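Local coordinates for protein metallo-beta-lactamase (Serratia marcescens, PDB 5B15) that probably hydrolyses the amide of beta-lactam antibiotics, carbapenems among them, at a two-zinc active site, as class B3 metallo-beta-lactamases do, at residues G24-V29 / A213-V218; L176-A181 / K251-R256; H72-H77 / G149-G154. All coordinates share one frame; numbering follows the deposited sequence.

From the N terminus, the first segment met is 24-29, in the loop before strand 29-31 of the larger sheet; its partner 213-218 starts at the end of strand 210-213 of the smaller sheet, 184 residues on. Contact 1 thus closes a long loop between the two sheets. Contact 3 lies wholly within that loop: 72-77, after strand 65-69, meets 149-154, before strand 155-163, across the first zinc site. Contact 2 opens later, at 176-181, and ends beyond contact 1 on the C-terminal helix at 251-256, so contacts 1 and 2 cross. Contacts 1 and 3 share one zinc ion, Thr177 joins contact 2 to His150 of contact 3, and all three border the bound ligand.

Contact 1: G24-V29 / A213-V218; sequences GGISAV and AAHPEV. With ZN (zinc ion), chain C; DQM ((2~{S},3~{R},4~{S})-2-[(2~{S},3~{R})-1,3-bis(oxidanyl)-1-oxidanylidene-butan-2-yl]-3-methyl-4-[(3~{S},5~{S})-5-[(sulfamoylamino)methyl]pyrrolidin-3-yl]sulfanyl-3,4-dihydro-2~{H}-pyrrole-5-carboxylic acid), chain N.
Ser27 meets the backbone at Ala213 and Ala214 through two hydrogen bonds, joining the halves of the alpha-beta/beta-alpha metallo-beta-lactamase fold: the loop before strand 29-31 of the larger sheet, and the end of strand 210-213 of the smaller one with the loop after it. This is the tight part of the contact. The amide Ser27 N donates to Ala214 O at 2.9 Å, nearly straight (N-H...O 162°), and the hydroxyl Ser27 OG donates to Ala213 O at 2.7 Å. With OG beside its own backbone N (chi1 -63°), the hydroxyl also lies against the Pro216 ring, 3.3 Å from Pro216 CB. On the same proline, Pro216 CD lies 3.3 Å from Gly25 O. Ile26 starts off away from the opposite segment, but its side chain then runs alongside that of His215, pointing the same way, and Ile26 CD1 comes 3.4 Å from His215 CE1, obliquely to the imidazole. That ring is committed to the second zinc site, where His215 NE2 binds the zinc ion at 2.1 Å and Asp76 and His77 supply the other protein bonds. Over one face of it, 3.7 Å above the ring centre, lies CAW in the pyrrolidine of the bound ring-opened carbapenem.

Toward Glu217, which is partly exposed, direct contact gives way to water. One water donates to both Gly24 O and Glu217 OE1. A second donates to Gly25 O and Glu217 OE2, and lies in the plane of the His215 ring, where it accepts from His215 ND1 at 2.8 Å.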
loop_
_atom_site.group_PDB
_atom_site.type_symbol
_atom_site.label_atom_id
_atom_site.label_comp_id
_atom_site.label_asym_id
_atom_site.label_seq_id
_atom_site.Cartn_x
_atom_site.Cartn_y
_atom_site.Cartn_z
ATOM N N GLY A 24 0.648 -6.491 12.410
ATOM C CA GLY A 24 -0.593 -6.093 13.062
ATOM C C GLY A 24 -1.024 -4.655 12.740
ATOM O O GLY A 24 -2.224 -4.321 12.815
ATOM N N GLY A 25 -0.051 -3.816 12.399
ATOM C CA GLY A 25 -0.272 -2.392 12.149
ATOM C C GLY A 25 -0.190 -1.912 10.712
ATOM O O GLY A 25 -0.638 -0.803 10.419
ATOM N N ILE A 26 0.473 -2.676 9.846
ATOM C CA ILE A 26 0.734 -2.210 8.476
ATOM C C ILE A 26 0.410 -3.331 7.497
ATOM O O ILE A 26 0.856 -4.477 7.655
ATOM C CB ILE A 26 2.198 -1.753 8.271
ATOM C CG1 ILE A 26 2.578 -0.628 9.266
ATOM C CG2 ILE A 26 2.398 -1.362 6.824
ATOM C CD1 ILE A 26 1.918 0.705 8.943
ATOM N N SER A 27 -0.380 -2.997 6.484
ATOM C CA SER A 27 -0.723 -3.975 5.452
ATOM C C SER A 27 0.452 -4.370 4.573
ATOM O O SER A 27 1.232 -3.512 4.129
ATOM C CB SER A 27 -1.838 -3.444 4.580
ATOM O OG SER A 27 -3.027 -3.237 5.352
ATOM N N ALA A 28 0.484 -5.643 4.220
ATOM C CA ALA A 28 1.246 -6.128 3.069
ATOM C C ALA A 28 0.408 -7.213 2.476
ATOM O O ALA A 28 -0.246 -7.987 3.229
ATOM C CB ALA A 28 2.630 -6.618 3.445
ATOM N N VAL A 29 0.464 -7.387 1.160
ATOM C CA VAL A 29 -0.338 -8.398 0.504
ATOM C C VAL A 29 0.507 -9.234 -0.429
ATOM O O VAL A 29 1.338 -8.710 -1.147
ATOM C CB VAL A 29 -1.508 -7.717 -0.266
ATOM C CG1 VAL A 29 -2.090 -8.585 -1.391
ATOM C CG2 VAL A 29 -2.597 -7.299 0.715
ATOM N N ALA A 213 -6.404 -1.104 2.851
ATOM C CA ALA A 213 -5.716 0.181 3.021
ATOM C C ALA A 213 -4.325 -0.041 3.622
ATOM O O ALA A 213 -4.143 -0.934 4.439
ATOM C CB ALA A 213 -6.548 1.054 3.937
ATOM N N ALA A 214 -3.363 0.761 3.214
ATOM C CA ALA A 214 -1.985 0.618 3.679
ATOM C C ALA A 214 -1.904 0.536 5.210
ATOM O O ALA A 214 -1.156 -0.275 5.773
ATOM C CB ALA A 214 -1.145 1.771 3.133
ATOM N N HIS A 215 -2.654 1.412 5.892
ATOM C CA HIS A 215 -2.952 1.208 7.323
ATOM C C HIS A 215 -4.288 0.479 7.413
ATOM O O HIS A 215 -5.312 1.015 7.017
ATOM C CB HIS A 215 -3.044 2.562 8.051
ATOM C CG HIS A 215 -1.726 3.231 8.216
ATOM N ND1 HIS A 215 -0.897 3.010 9.294
ATOM C CD2 HIS A 215 -1.038 4.044 7.377
ATOM C CE1 HIS A 215 0.237 3.662 9.119
ATOM N NE2 HIS A 215 0.192 4.269 7.948
ATOM N N PRO A 216 -4.244 -0.816 7.805
ATOM C CA PRO A 216 -5.420 -1.671 7.563
ATOM C C PRO A 216 -6.687 -1.198 8.224
ATOM O O PRO A 216 -7.795 -1.428 7.744
ATOM C CB PRO A 216 -4.957 -3.044 8.070
ATOM C CG PRO A 216 -3.779 -2.808 8.969
ATOM C CD PRO A 216 -3.141 -1.576 8.384
ATOM N N GLU A 217 -6.545 -0.556 9.359
ATOM C CA GLU A 217 -7.714 -0.051 10.093
ATOM C C GLU A 217 -8.461 1.024 9.351
ATOM O O GLU A 217 -9.630 1.322 9.665
ATOM C CB GLU A 217 -7.324 0.475 11.488
ATOM C CG GLU A 217 -6.371 1.659 11.534
ATOM C CD GLU A 217 -4.860 1.359 11.340
ATOM O OE1 GLU A 217 -4.405 0.321 10.849
ATOM O OE2 GLU A 217 -4.016 2.163 11.796
ATOM N N VAL A 218 -7.812 1.646 8.371
ATOM C CA VAL A 218 -8.492 2.622 7.551
ATOM C C VAL A 218 -9.765 2.097 6.885
ATOM O O VAL A 218 -10.759 2.853 6.796
ATOM C CB VAL A 218 -7.489 3.285 6.573
ATOM C CG1 VAL A 218 -8.187 4.067 5.468
ATOM C CG2 VAL A 218 -6.550 4.154 7.375
HETATM ZN ZN ZN C . 1.821 5.313 7.045
HETATM O OAX DQM N . 4.321 8.575 11.768
HETATM C CAJ DQM N . 3.304 7.993 11.439
HETATM O OAD DQM N . 2.542 7.472 12.355
HETATM C CAX DQM N . 3.019 7.662 9.985
HETATM C CAT DQM N . 3.806 8.636 9.082
HETATM C CAA DQM N . 5.230 8.107 8.857
HETATM O OAI DQM N . 3.182 8.881 7.807
HETATM C CAY DQM N . 1.497 7.539 9.805
HETATM C CAU DQM N . 0.541 8.727 10.069
HETATM C CAB DQM N . 1.216 10.078 10.276
HETATM N NAN DQM N . 1.205 7.086 8.432
HETATM C CAS DQM N . 0.198 7.693 7.977
HETATM C CAR DQM N . -0.345 7.337 6.672
HETATM O OAE DQM N . 0.329 6.518 5.916
HETATM O OAH DQM N . -1.442 7.821 6.314
HETATM C CAZ DQM N . -0.420 8.752 8.853
HETATM S SAQ DQM N . -2.164 8.508 9.235
HETATM C CAW DQM N . -2.324 6.788 9.631
HETATM C CAM DQM N . -3.805 6.440 9.585
HETATM N NAO DQM N . -4.138 5.913 10.904
HETATM C CAV DQM N . -2.896 5.360 11.492
HETATM C CAK DQM N . -1.809 6.330 11.000
HETATM C CAL DQM N . -3.073 5.233 13.007
HETATM N NAP DQM N . -4.351 5.807 13.521
HETATM S SBA DQM N . -5.714 4.883 13.549
HETATM O OAF DQM N . -6.737 5.457 14.412
HETATM O OAG DQM N . -6.194 4.701 12.190
HETATM N NAC DQM N . -5.379 3.485 14.291
HETATM O O HOH W 1 -4.143 -1.768 12.634
HETATM O O HOH W 2 -1.584 1.424 11.497
HETATM O O HOH W 3 3.229 6.676 6.361
#

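Contact 2: L176-A181 / K251-R256; sequences LTAVSA and KRLETR. With NA (sodium ion), chain G; DQM ((2~{S},3~{R},4~{S})-2-[(2~{S},3~{R})-1,3-bis(oxidanyl)-1-oxidanylidene-butan-2-yl]-3-methyl-4-[(3~{S},5~{S})-5-[(sulfamoylamino)methyl]pyrrolidin-3-yl]sulfanyl-3,4-dihydro-2~{H}-pyrrole-5-carboxylic acid), chain N; SO4 (sulfate ion), chain K.
Loop 176-181 runs past one side of helix 251-256, with Ala178 CA and Leu253 CA, the closest pair of CA atoms, 5.5 Å apart. The contact sets the C-terminal helix of the metallo-beta-lactamase fold, 241-259, against the loop that follows strand 166-173. At the centre Ala178 CB points into the interface and rests 4.0 Å from Leu253 CD1; Leu196 and Phe200 of helix 190-205 extend this apolar patch.

Two arginines reach out from successive turns of the helix. Arg256, bent at chi2 (61°), presents its guanidinium end-on to Ser180: NH2 donates to Ser180 OG at 2.8 Å and NH1 to the same oxygen at 3.1 Å. The hydroxyl lies in the guanidinium plane and donates its own hydrogen bond to Ala181 O, so three bonds hold it, while Glu260 pairs with Arg256 NE. A water joins Arg256 NH1 to Ala178 O.

Arg252 instead stays extended from CG to NE and reaches across the loop. Its NE makes a weak bond to Ala178 O (3.3 Å, N-H...O 137°), and NH2 donates within the guanidinium plane to a sulfate probably left from crystallisation. The modelled closeness of Val179 CG1 to this group is doubtful. Farther along the loop, Val179 O binds a sodium ion at 2.7 Å. At the active-site end, Thr177 OG1 donates to OAH of the ligand carboxylate at 2.7 Å.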
loop_
_atom_site.group_PDB
_atom_site.type_symbol
_atom_site.label_atom_id
_atom_site.label_comp_id
_atom_site.label_asym_id
_atom_site.label_seq_id
_atom_site.Cartn_x
_atom_site.Cartn_y
_atom_site.Cartn_z
ATOM N N LEU A 176 -3.832 8.598 1.661
ATOM C CA LEU A 176 -4.297 9.851 1.080
ATOM C C LEU A 176 -4.293 10.987 2.099
ATOM O O LEU A 176 -5.077 11.904 1.995
ATOM C CB LEU A 176 -5.721 9.649 0.539
ATOM C CG LEU A 176 -5.886 8.545 -0.489
ATOM C CD1 LEU A 176 -7.309 8.412 -0.975
ATOM C CD2 LEU A 176 -4.917 8.649 -1.645
ATOM N N THR A 177 -3.478 10.846 3.140
ATOM C CA THR A 177 -3.549 11.717 4.302
ATOM C C THR A 177 -2.636 12.934 4.260
ATOM O O THR A 177 -1.438 12.829 4.032
ATOM C CB THR A 177 -3.211 10.925 5.577
ATOM O OG1 THR A 177 -1.894 10.380 5.470
ATOM C CG2 THR A 177 -4.220 9.820 5.798
ATOM N N ALA A 178 -3.235 14.077 4.582
ATOM C CA ALA A 178 -2.548 15.341 4.707
ATOM C C ALA A 178 -2.005 15.476 6.125
ATOM O O ALA A 178 -2.747 15.816 7.057
ATOM C CB ALA A 178 -3.508 16.470 4.380
ATOM N N VAL A 179 -0.752 15.099 6.310
ATOM C CA VAL A 179 -0.061 15.201 7.581
ATOM C C VAL A 179 1.231 15.920 7.366
ATOM O O VAL A 179 1.867 15.775 6.337
ATOM C CB VAL A 179 0.200 13.837 8.185
ATOM C CG1 VAL A 179 -1.062 13.236 8.702
ATOM C CG2 VAL A 179 0.805 12.888 7.235
ATOM N N SER A 180 1.675 16.670 8.359
ATOM C CA SER A 180 2.933 17.373 8.164
ATOM C C SER A 180 3.714 17.547 9.416
ATOM O O SER A 180 3.158 17.454 10.512
ATOM C CB SER A 180 2.662 18.718 7.539
ATOM O OG SER A 180 2.047 19.577 8.495
ATOM N N ALA A 181 4.946 17.991 9.186
ATOM C CA ALA A 181 5.773 18.640 10.210
ATOM C C ALA A 181 5.119 19.923 10.688
ATOM O O ALA A 181 4.342 20.573 9.976
ATOM C CB ALA A 181 7.171 18.947 9.658
ATOM N N LYS A 251 -11.812 14.927 3.887
ATOM C CA LYS A 251 -12.168 15.585 5.173
ATOM C C LYS A 251 -10.912 16.004 5.951
ATOM O O LYS A 251 -10.869 17.076 6.555
ATOM C CB LYS A 251 -13.057 14.663 6.013
ATOM C CG LYS A 251 -13.300 15.169 7.431
ATOM C CD LYS A 251 -14.330 14.349 8.210
ATOM C CE LYS A 251 -15.699 14.354 7.574
ATOM N NZ LYS A 251 -16.229 15.725 7.339
ATOM N N ARG A 252 -9.897 15.154 5.977
ATOM C CA ARG A 252 -8.687 15.500 6.691
ATOM C C ARG A 252 -8.016 16.741 6.071
ATOM O O ARG A 252 -7.591 17.658 6.784
ATOM C CB ARG A 252 -7.732 14.315 6.686
ATOM C CG ARG A 252 -6.447 14.544 7.437
ATOM C CD ARG A 252 -5.708 13.246 7.672
ATOM N NE ARG A 252 -4.571 13.457 8.578
ATOM C CZ ARG A 252 -4.045 12.529 9.365
ATOM N NH1 ARG A 252 -2.990 12.838 10.110
ATOM N NH2 ARG A 252 -4.447 11.285 9.286
ATOM N N LEU A 253 -7.988 16.810 4.734
ATOM C CA LEU A 253 -7.377 17.967 4.096
ATOM C C LEU A 253 -8.211 19.235 4.359
ATOM O O LEU A 253 -7.677 20.304 4.654
ATOM C CB LEU A 253 -7.217 17.699 2.601
ATOM C CG LEU A 253 -6.687 18.917 1.831
ATOM C CD1 LEU A 253 -5.311 19.343 2.307
ATOM C CD2 LEU A 253 -6.679 18.614 0.340
ATOM N N GLU A 254 -9.528 19.134 4.188
ATOM C CA GLU A 254 -10.371 20.307 4.404
ATOM C C GLU A 254 -10.319 20.790 5.835
ATOM O O GLU A 254 -10.265 21.988 6.097
ATOM C CB GLU A 254 -11.821 20.020 3.994
ATOM C CG GLU A 254 -11.981 19.908 2.468
ATOM C CD GLU A 254 -11.440 21.109 1.667
ATOM O OE1 GLU A 254 -11.600 22.253 2.106
ATOM O OE2 GLU A 254 -10.778 20.921 0.622
ATOM N N THR A 255 -10.322 19.867 6.790
ATOM C CA THR A 255 -10.145 20.256 8.218
ATOM C C THR A 255 -8.839 21.038 8.360
ATOM O O THR A 255 -8.760 22.041 9.063
ATOM C CB THR A 255 -10.169 19.012 9.135
ATOM O OG1 THR A 255 -11.477 18.433 9.127
ATOM C CG2 THR A 255 -9.834 19.376 10.546
ATOM N N ARG A 256 -7.772 20.514 7.760
ATOM C CA ARG A 256 -6.437 21.139 7.895
ATOM C C ARG A 256 -6.378 22.523 7.244
ATOM O O ARG A 256 -5.910 23.486 7.861
ATOM C CB ARG A 256 -5.374 20.224 7.279
ATOM C CG ARG A 256 -3.979 20.856 7.191
ATOM C CD ARG A 256 -3.454 21.206 8.584
ATOM N NE ARG A 256 -2.105 21.757 8.500
ATOM C CZ ARG A 256 -0.972 21.069 8.601
ATOM N NH1 ARG A 256 -0.974 19.773 8.901
ATOM N NH2 ARG A 256 0.184 21.702 8.483
HETATM NA NA NA G . 1.410 14.237 4.198
HETATM O OAX DQM N . 4.321 8.575 11.768
HETATM C CAJ DQM N . 3.304 7.993 11.439
HETATM O OAD DQM N . 2.542 7.472 12.355
HETATM C CAX DQM N . 3.019 7.662 9.985
HETATM C CAT DQM N . 3.806 8.636 9.082
HETATM C CAA DQM N . 5.230 8.107 8.857
HETATM O OAI DQM N . 3.182 8.881 7.807
HETATM C CAY DQM N . 1.497 7.539 9.805
HETATM C CAU DQM N . 0.541 8.727 10.069
HETATM C CAB DQM N . 1.216 10.078 10.276
HETATM N NAN DQM N . 1.205 7.086 8.432
HETATM C CAS DQM N . 0.198 7.693 7.977
HETATM C CAR DQM N . -0.345 7.337 6.672
HETATM O OAE DQM N . 0.329 6.518 5.916
HETATM O OAH DQM N . -1.442 7.821 6.314
HETATM C CAZ DQM N . -0.420 8.752 8.853
HETATM S SAQ DQM N . -2.164 8.508 9.235
HETATM C CAW DQM N . -2.324 6.788 9.631
HETATM C CAM DQM N . -3.805 6.440 9.585
HETATM N NAO DQM N . -4.138 5.913 10.904
HETATM C CAV DQM N . -2.896 5.360 11.492
HETATM C CAK DQM N . -1.809 6.330 11.000
HETATM C CAL DQM N . -3.073 5.233 13.007
HETATM N NAP DQM N . -4.351 5.807 13.521
HETATM S SBA DQM N . -5.714 4.883 13.549
HETATM O OAF DQM N . -6.737 5.457 14.412
HETATM O OAG DQM N . -6.194 4.701 12.190
HETATM N NAC DQM N . -5.379 3.485 14.291
HETATM S S SO4 K . -7.896 10.114 9.084
HETATM O O1 SO4 K . -8.558 11.396 8.943
HETATM O O2 SO4 K . -6.776 9.974 8.103
HETATM O O3 SO4 K . -7.320 10.053 10.435
HETATM O O4 SO4 K . -8.863 9.028 8.842
HETATM O O HOH W 4 0.076 15.432 2.289
HETATM O O HOH W 5 -3.027 17.806 8.894
HETATM O O HOH W 6 3.901 12.808 4.016
#

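Contact 3: H72-H77 / G149-G154; sequences HSHEDH and GHTEGG. With ZN (zinc ion), chain B; ZN (zinc ion), chain C; NA (sodium ion), chain E; DQM ((2~{S},3~{R},4~{S})-2-[(2~{S},3~{R})-1,3-bis(oxidanyl)-1-oxidanylidene-butan-2-yl]-3-methyl-4-[(3~{S},5~{S})-5-[(sulfamoylamino)methyl]pyrrolidin-3-yl]sulfanyl-3,4-dihydro-2~{H}-pyrrole-5-carboxylic acid), chain N.
His150 has CG opposite its backbone N (chi1 -179°), and His72 has CG between N and the carbonyl carbon (chi1 77°), which together bring the two imidazoles to one zinc ion. The rings form an offset edge-to-face pair, planes at 73°, with His150 CD2 over the rim of the His72 face, 3.4 Å from His72 CE1. The evidence that the metal holds them together is in the nitrogens: His72 NE2 and His150 NE2 stand 3.1 Å apart without a hydrogen bond, each directed at the zinc, which lies 2.0 Å from His72 NE2 and 2.1 Å from His150 NE2. His74 differs in offering ND1, also at 2.0 Å from that zinc. Segment 72-77 is the His-X-His-X-Asp-His signature of the metallo-beta-lactamase superfamily, and its last two members, Asp76 OD2 and His77 NE2, bind the second zinc ion with His215. An oxygen modelled as water bridges both metals and donates to Asp76 OD1.

Second-shell bonds fix the rotation of the three rings: Asp174 at His72 ND1, Asp111 at His74 NE2, and Thr177 O at His150 ND1. Thr151 wedges beside two of them, its CG2 coming 3.5 Å from His74 NE2 and its OG1 3.3 Å from His72 CB. Asn98 bonds that hydroxyl. Within the type I turn from Thr151 to Gly154, Gly153 O is a sodium ligand at 2.9 Å, alongside Ser70 O and Thr71 O.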
loop_
_atom_site.group_PDB
_atom_site.type_symbol
_atom_site.label_atom_id
_atom_site.label_comp_id
_atom_site.label_asym_id
_atom_site.label_seq_id
_atom_site.Cartn_x
_atom_site.Cartn_y
_atom_site.Cartn_z
ATOM N N HIS A 72 3.977 3.808 -0.998
ATOM C CA HIS A 72 4.813 5.008 -0.873
ATOM C C HIS A 72 5.974 4.805 0.082
ATOM O O HIS A 72 6.038 3.860 0.872
ATOM C CB HIS A 72 3.945 6.224 -0.499
ATOM C CG HIS A 72 3.532 6.277 0.932
ATOM N ND1 HIS A 72 2.342 5.753 1.376
ATOM C CD2 HIS A 72 4.183 6.722 2.041
ATOM C CE1 HIS A 72 2.238 5.958 2.679
ATOM N NE2 HIS A 72 3.332 6.557 3.108
ATOM N N SER A 73 6.896 5.762 0.009
ATOM C CA SER A 73 8.277 5.609 0.495
ATOM C C SER A 73 8.458 6.226 1.874
ATOM O O SER A 73 9.250 7.155 2.041
ATOM C CB SER A 73 9.214 6.168 -0.534
ATOM O OG SER A 73 8.822 7.460 -0.945
ATOM N N HIS A 74 7.703 5.742 2.877
ATOM C CA HIS A 74 7.956 6.054 4.283
ATOM C C HIS A 74 8.305 4.775 5.028
ATOM O O HIS A 74 7.938 3.665 4.595
ATOM C CB HIS A 74 6.716 6.697 4.934
ATOM C CG HIS A 74 6.430 8.073 4.439
ATOM N ND1 HIS A 74 5.170 8.614 4.486
ATOM C CD2 HIS A 74 7.225 9.021 3.893
ATOM C CE1 HIS A 74 5.206 9.853 4.025
ATOM N NE2 HIS A 74 6.443 10.121 3.653
ATOM N N GLU A 75 8.948 4.937 6.187
ATOM C CA GLU A 75 9.503 3.819 6.918
ATOM C C GLU A 75 8.481 2.791 7.304
ATOM O O GLU A 75 8.808 1.585 7.380
ATOM C CB GLU A 75 10.197 4.305 8.208
ATOM C CG GLU A 75 9.270 4.791 9.320
ATOM C CD GLU A 75 10.000 5.184 10.608
ATOM O OE1 GLU A 75 9.585 6.187 11.216
ATOM O OE2 GLU A 75 10.860 4.397 11.049
ATOM N N ASP A 76 7.234 3.193 7.555
ATOM C CA ASP A 76 6.217 2.241 8.000
ATOM C C ASP A 76 5.724 1.272 6.919
ATOM O O ASP A 76 5.373 0.139 7.248
ATOM C CB ASP A 76 5.046 2.913 8.732
ATOM C CG ASP A 76 4.417 4.085 7.982
ATOM O OD1 ASP A 76 5.088 4.809 7.157
ATOM O OD2 ASP A 76 3.217 4.319 8.312
ATOM N N HIS A 77 5.731 1.708 5.662
ATOM C CA HIS A 77 5.289 0.859 4.536
ATOM C C HIS A 77 6.443 0.262 3.757
ATOM O O HIS A 77 6.313 -0.826 3.170
ATOM C CB HIS A 77 4.388 1.680 3.603
ATOM C CG HIS A 77 3.312 2.401 4.326
ATOM N ND1 HIS A 77 2.170 1.759 4.774
ATOM C CD2 HIS A 77 3.270 3.657 4.833
ATOM C CE1 HIS A 77 1.470 2.613 5.521
ATOM N NE2 HIS A 77 2.121 3.765 5.586
ATOM N N GLY A 149 0.226 12.917 -3.135
ATOM C CA GLY A 149 -0.262 13.895 -2.189
ATOM C C GLY A 149 0.362 13.711 -0.825
ATOM O O GLY A 149 1.021 14.590 -0.306
ATOM N N HIS A 150 0.235 12.497 -0.299
ATOM C CA HIS A 150 0.951 12.102 0.895
ATOM C C HIS A 150 2.466 11.938 0.577
ATOM O O HIS A 150 3.317 12.288 1.399
ATOM C CB HIS A 150 0.284 10.835 1.464
ATOM C CG HIS A 150 0.904 10.299 2.722
ATOM N ND1 HIS A 150 0.593 10.747 3.985
ATOM C CD2 HIS A 150 1.795 9.298 2.902
ATOM C CE1 HIS A 150 1.234 10.010 4.887
ATOM N NE2 HIS A 150 2.009 9.164 4.249
ATOM N N THR A 151 2.775 11.465 -0.637
ATOM C CA THR A 151 4.122 11.550 -1.224
ATOM C C THR A 151 3.897 11.823 -2.711
ATOM O O THR A 151 2.826 11.532 -3.281
ATOM C CB THR A 151 4.914 10.245 -1.090
ATOM O OG1 THR A 151 4.299 9.199 -1.851
ATOM C CG2 THR A 151 5.154 9.851 0.365
ATOM N N GLU A 152 4.925 12.283 -3.417
ATOM C CA GLU A 152 4.724 12.606 -4.828
ATOM C C GLU A 152 4.606 11.367 -5.716
ATOM O O GLU A 152 3.877 11.353 -6.717
ATOM C CB GLU A 152 5.904 13.462 -5.318
ATOM C CG GLU A 152 5.689 14.068 -6.681
ATOM C CD GLU A 152 6.825 14.993 -7.070
ATOM O OE1 GLU A 152 7.767 15.158 -6.253
ATOM O OE2 GLU A 152 6.787 15.489 -8.235
ATOM N N GLY A 153 5.226 10.261 -5.292
ATOM C CA GLY A 153 5.239 9.049 -6.091
ATOM C C GLY A 153 4.282 7.968 -5.596
ATOM O O GLY A 153 4.409 6.818 -5.993
ATOM N N GLY A 154 3.275 8.375 -4.824
ATOM C CA GLY A 154 2.347 7.357 -4.262
ATOM C C GLY A 154 1.603 6.627 -5.372
ATOM O O GLY A 154 1.142 7.240 -6.363
HETATM ZN ZN ZN B . 3.385 7.655 4.828
HETATM ZN ZN ZN C . 1.821 5.313 7.045
HETATM NA NA NA E . 5.032 4.081 -5.377
HETATM O OAX DQM N . 4.321 8.575 11.768
HETATM C CAJ DQM N . 3.304 7.993 11.439
HETATM O OAD DQM N . 2.542 7.472 12.355
HETATM C CAX DQM N . 3.019 7.662 9.985
HETATM C CAT DQM N . 3.806 8.636 9.082
HETATM C CAA DQM N . 5.230 8.107 8.857
HETATM O OAI DQM N . 3.182 8.881 7.807
HETATM C CAY DQM N . 1.497 7.539 9.805
HETATM C CAU DQM N . 0.541 8.727 10.069
HETATM C CAB DQM N . 1.216 10.078 10.276
HETATM N NAN DQM N . 1.205 7.086 8.432
HETATM C CAS DQM N . 0.198 7.693 7.977
HETATM C CAR DQM N . -0.345 7.337 6.672
HETATM O OAE DQM N . 0.329 6.518 5.916
HETATM O OAH DQM N . -1.442 7.821 6.314
HETATM C CAZ DQM N . -0.420 8.752 8.853
HETATM S SAQ DQM N . -2.164 8.508 9.235
HETATM C CAW DQM N . -2.324 6.788 9.631
HETATM C CAM DQM N . -3.805 6.440 9.585
HETATM N NAO DQM N . -4.138 5.913 10.904
HETATM C CAV DQM N . -2.896 5.360 11.492
HETATM C CAK DQM N . -1.809 6.330 11.000
HETATM C CAL DQM N . -3.073 5.233 13.007
HETATM N NAP DQM N . -4.351 5.807 13.521
HETATM S SBA DQM N . -5.714 4.883 13.549
HETATM O OAF DQM N . -6.737 5.457 14.412
HETATM O OAG DQM N . -6.194 4.701 12.190
HETATM N NAC DQM N . -5.379 3.485 14.291
HETATM O O HOH W 3 3.229 6.676 6.361
HETATM O O HOH W 7 6.911 4.451 -3.303
#